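Local coordinates for hypothetical protein Atu1826 (Agrobacterium tumefaciens, PDB 2I3D) that is of unknown function but is probably a hydrolase of the alpha/beta-hydrolase fold, related to the X-Pro dipeptidyl-peptidases of family S15, at residues Ser151-Pro156 with Ala210-Asn215. Sequence-based numbering, arbitrary orientation.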
loop_
_atom_site.group_PDB
_atom_site.type_symbol
_atom_site.label_atom_id
_atom_site.label_comp_id
_atom_site.label_asym_id
_atom_site.label_seq_id
_atom_site.Cartn_x
_atom_site.Cartn_y
_atom_site.Cartn_z
ATOM N N SER B 151 11.419 -10.073 -8.588
ATOM C CA SER B 151 10.776 -8.996 -9.365
ATOM C C SER B 151 9.291 -9.259 -9.309
ATOM O O SER B 151 8.808 -10.198 -9.942
ATOM C CB SER B 151 11.252 -8.980 -10.811
ATOM O OG SER B 151 12.546 -8.475 -10.867
ATOM N N ILE B 152 8.589 -8.441 -8.527
ATOM C CA ILE B 152 7.167 -8.583 -8.289
ATOM C C ILE B 152 6.457 -7.605 -9.259
ATOM O O ILE B 152 6.708 -6.388 -9.229
ATOM C CB ILE B 152 6.803 -8.229 -6.858
ATOM C CG1 ILE B 152 7.454 -9.231 -5.897
ATOM C CG2 ILE B 152 5.291 -8.297 -6.712
ATOM C CD1 ILE B 152 8.982 -9.122 -5.667
ATOM N N ALA B 153 5.604 -8.151 -10.115
ATOM C CA ALA B 153 4.808 -7.324 -11.058
ATOM C C ALA B 153 5.662 -6.428 -11.966
ATOM O O ALA B 153 5.394 -5.232 -12.064
ATOM C CB ALA B 153 3.754 -6.429 -10.321
ATOM N N PRO B 154 6.634 -7.000 -12.676
ATOM C CA PRO B 154 7.438 -6.169 -13.593
ATOM C C PRO B 154 6.573 -5.680 -14.789
ATOM O O PRO B 154 5.537 -6.318 -15.093
ATOM C CB PRO B 154 8.514 -7.152 -14.062
ATOM C CG PRO B 154 7.803 -8.489 -14.114
ATOM C CD PRO B 154 6.909 -8.443 -12.829
ATOM N N GLN B 155 6.963 -4.575 -15.463
ATOM C CA GLN B 155 6.090 -3.955 -16.455
ATOM C C GLN B 155 6.892 -3.841 -17.745
ATOM O O GLN B 155 7.292 -2.749 -18.148
ATOM C CB GLN B 155 5.686 -2.538 -16.013
ATOM C CG GLN B 155 4.999 -2.442 -14.665
ATOM C CD GLN B 155 5.206 -1.048 -14.104
ATOM O OE1 GLN B 155 4.300 -0.176 -14.108
ATOM N NE2 GLN B 155 6.416 -0.822 -13.626
ATOM N N PRO B 156 7.163 -4.976 -18.402
ATOM C CA PRO B 156 8.029 -4.893 -19.611
ATOM C C PRO B 156 7.350 -4.298 -20.873
ATOM O O PRO B 156 8.024 -4.114 -21.908
ATOM C CB PRO B 156 8.382 -6.360 -19.901
ATOM C CG PRO B 156 7.218 -7.199 -19.248
ATOM C CD PRO B 156 6.758 -6.356 -18.050
ATOM N N ALA B 210 -4.778 -12.387 -9.081
ATOM C CA ALA B 210 -4.052 -11.198 -8.575
ATOM C C ALA B 210 -3.996 -10.087 -9.639
ATOM O O ALA B 210 -3.701 -10.352 -10.802
ATOM C CB ALA B 210 -2.649 -11.575 -8.143
ATOM N N ASN B 211 -4.291 -8.845 -9.238
ATOM C CA ASN B 211 -4.095 -7.712 -10.118
ATOM C C ASN B 211 -2.701 -7.130 -9.903
ATOM O O ASN B 211 -1.873 -7.792 -9.269
ATOM C CB ASN B 211 -5.235 -6.670 -10.002
ATOM C CG ASN B 211 -5.363 -6.050 -8.612
ATOM O OD1 ASN B 211 -6.384 -5.288 -8.306
ATOM N ND2 ASN B 211 -4.387 -6.290 -7.774
ATOM N N HIS B 212 -2.428 -5.919 -10.438
ATOM C CA HIS B 212 -1.088 -5.333 -10.280
ATOM C C HIS B 212 -0.749 -5.067 -8.819
ATOM O O HIS B 212 0.408 -4.967 -8.449
ATOM C CB HIS B 212 -0.955 -4.032 -11.080
ATOM C CG HIS B 212 0.465 -3.601 -11.294
ATOM N ND1 HIS B 212 1.341 -4.319 -12.092
ATOM C CD2 HIS B 212 1.154 -2.531 -10.846
ATOM C CE1 HIS B 212 2.524 -3.724 -12.089
ATOM N NE2 HIS B 212 2.429 -2.620 -11.363
ATOM N N PHE B 213 -1.788 -4.925 -8.003
ATOM C CA PHE B 213 -1.665 -4.582 -6.571
ATOM C C PHE B 213 -1.848 -5.799 -5.665
ATOM O O PHE B 213 -1.729 -5.680 -4.444
ATOM C CB PHE B 213 -2.675 -3.499 -6.281
ATOM C CG PHE B 213 -2.648 -2.429 -7.328
ATOM C CD1 PHE B 213 -1.561 -1.578 -7.400
ATOM C CD2 PHE B 213 -3.599 -2.410 -8.326
ATOM C CE1 PHE B 213 -1.468 -0.609 -8.419
ATOM C CE2 PHE B 213 -3.533 -1.465 -9.362
ATOM C CZ PHE B 213 -2.458 -0.556 -9.407
ATOM N N PHE B 214 -1.955 -6.991 -6.279
ATOM C CA PHE B 214 -2.201 -8.235 -5.526
ATOM C C PHE B 214 -3.329 -8.017 -4.511
ATOM O O PHE B 214 -3.287 -8.574 -3.402
ATOM C CB PHE B 214 -0.914 -8.733 -4.878
ATOM C CG PHE B 214 0.112 -9.096 -5.886
ATOM C CD1 PHE B 214 0.189 -10.410 -6.369
ATOM C CD2 PHE B 214 0.937 -8.105 -6.434
ATOM C CE1 PHE B 214 1.154 -10.767 -7.388
ATOM C CE2 PHE B 214 1.864 -8.426 -7.418
ATOM C CZ PHE B 214 1.968 -9.744 -7.915
ATOM N N ASN B 215 -4.364 -7.264 -4.901
ATOM C CA ASN B 215 -5.443 -7.035 -3.939
ATOM C C ASN B 215 -6.105 -8.369 -3.574
ATOM O O ASN B 215 -6.568 -9.098 -4.439
ATOM C CB ASN B 215 -6.500 -6.071 -4.488
ATOM C CG ASN B 215 -5.990 -4.648 -4.592
ATOM O OD1 ASN B 215 -5.267 -4.124 -3.696
ATOM N ND2 ASN B 215 -6.358 -4.000 -5.668
#
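H212 turns CG opposite its backbone N (chi1 -163°), and its ring reaches A153. F214 sets CG opposite its own carbonyl carbon (chi1 -63°), which carries its ring to I152. The imidazole carbon CE1 of H212 lies 3.2 Å from the carbonyl O of A153 and 3.5 Å from A153 CB. That carbonyl O is buried and accepts no hydrogen bond in the model, so the polarised C-H of the imidazole may ease its burial. Q155 lays CG 3.8 Å from H212 CE1. Its amide and the imidazole are inclined by 37°. On the other flank, I152 CG2 meets F214 CE2 at 3.5 Å, the two side chains crossing at about a right angle. A153 CB sits at the edge of the F214 ring, 4.0 Å from CE2. The 211-214 type I turn, closed by the hydrogen bond from F214 N to N211 O (3.1 Å), presents both rings. The end of strand 146-152 and the turn after it thus pack against the loop before helix 218-233. Both imidazole nitrogens are hydrogen-bonded outside these segments, NE2 to S130 OG and ND1 to D179 OD2. This fixes the ring's rotation. The S130-H212-D179 chain is consistent with the Ser-His-Asp catalytic triad of alpha/beta hydrolases, with S130 probably on the nucleophile elbow.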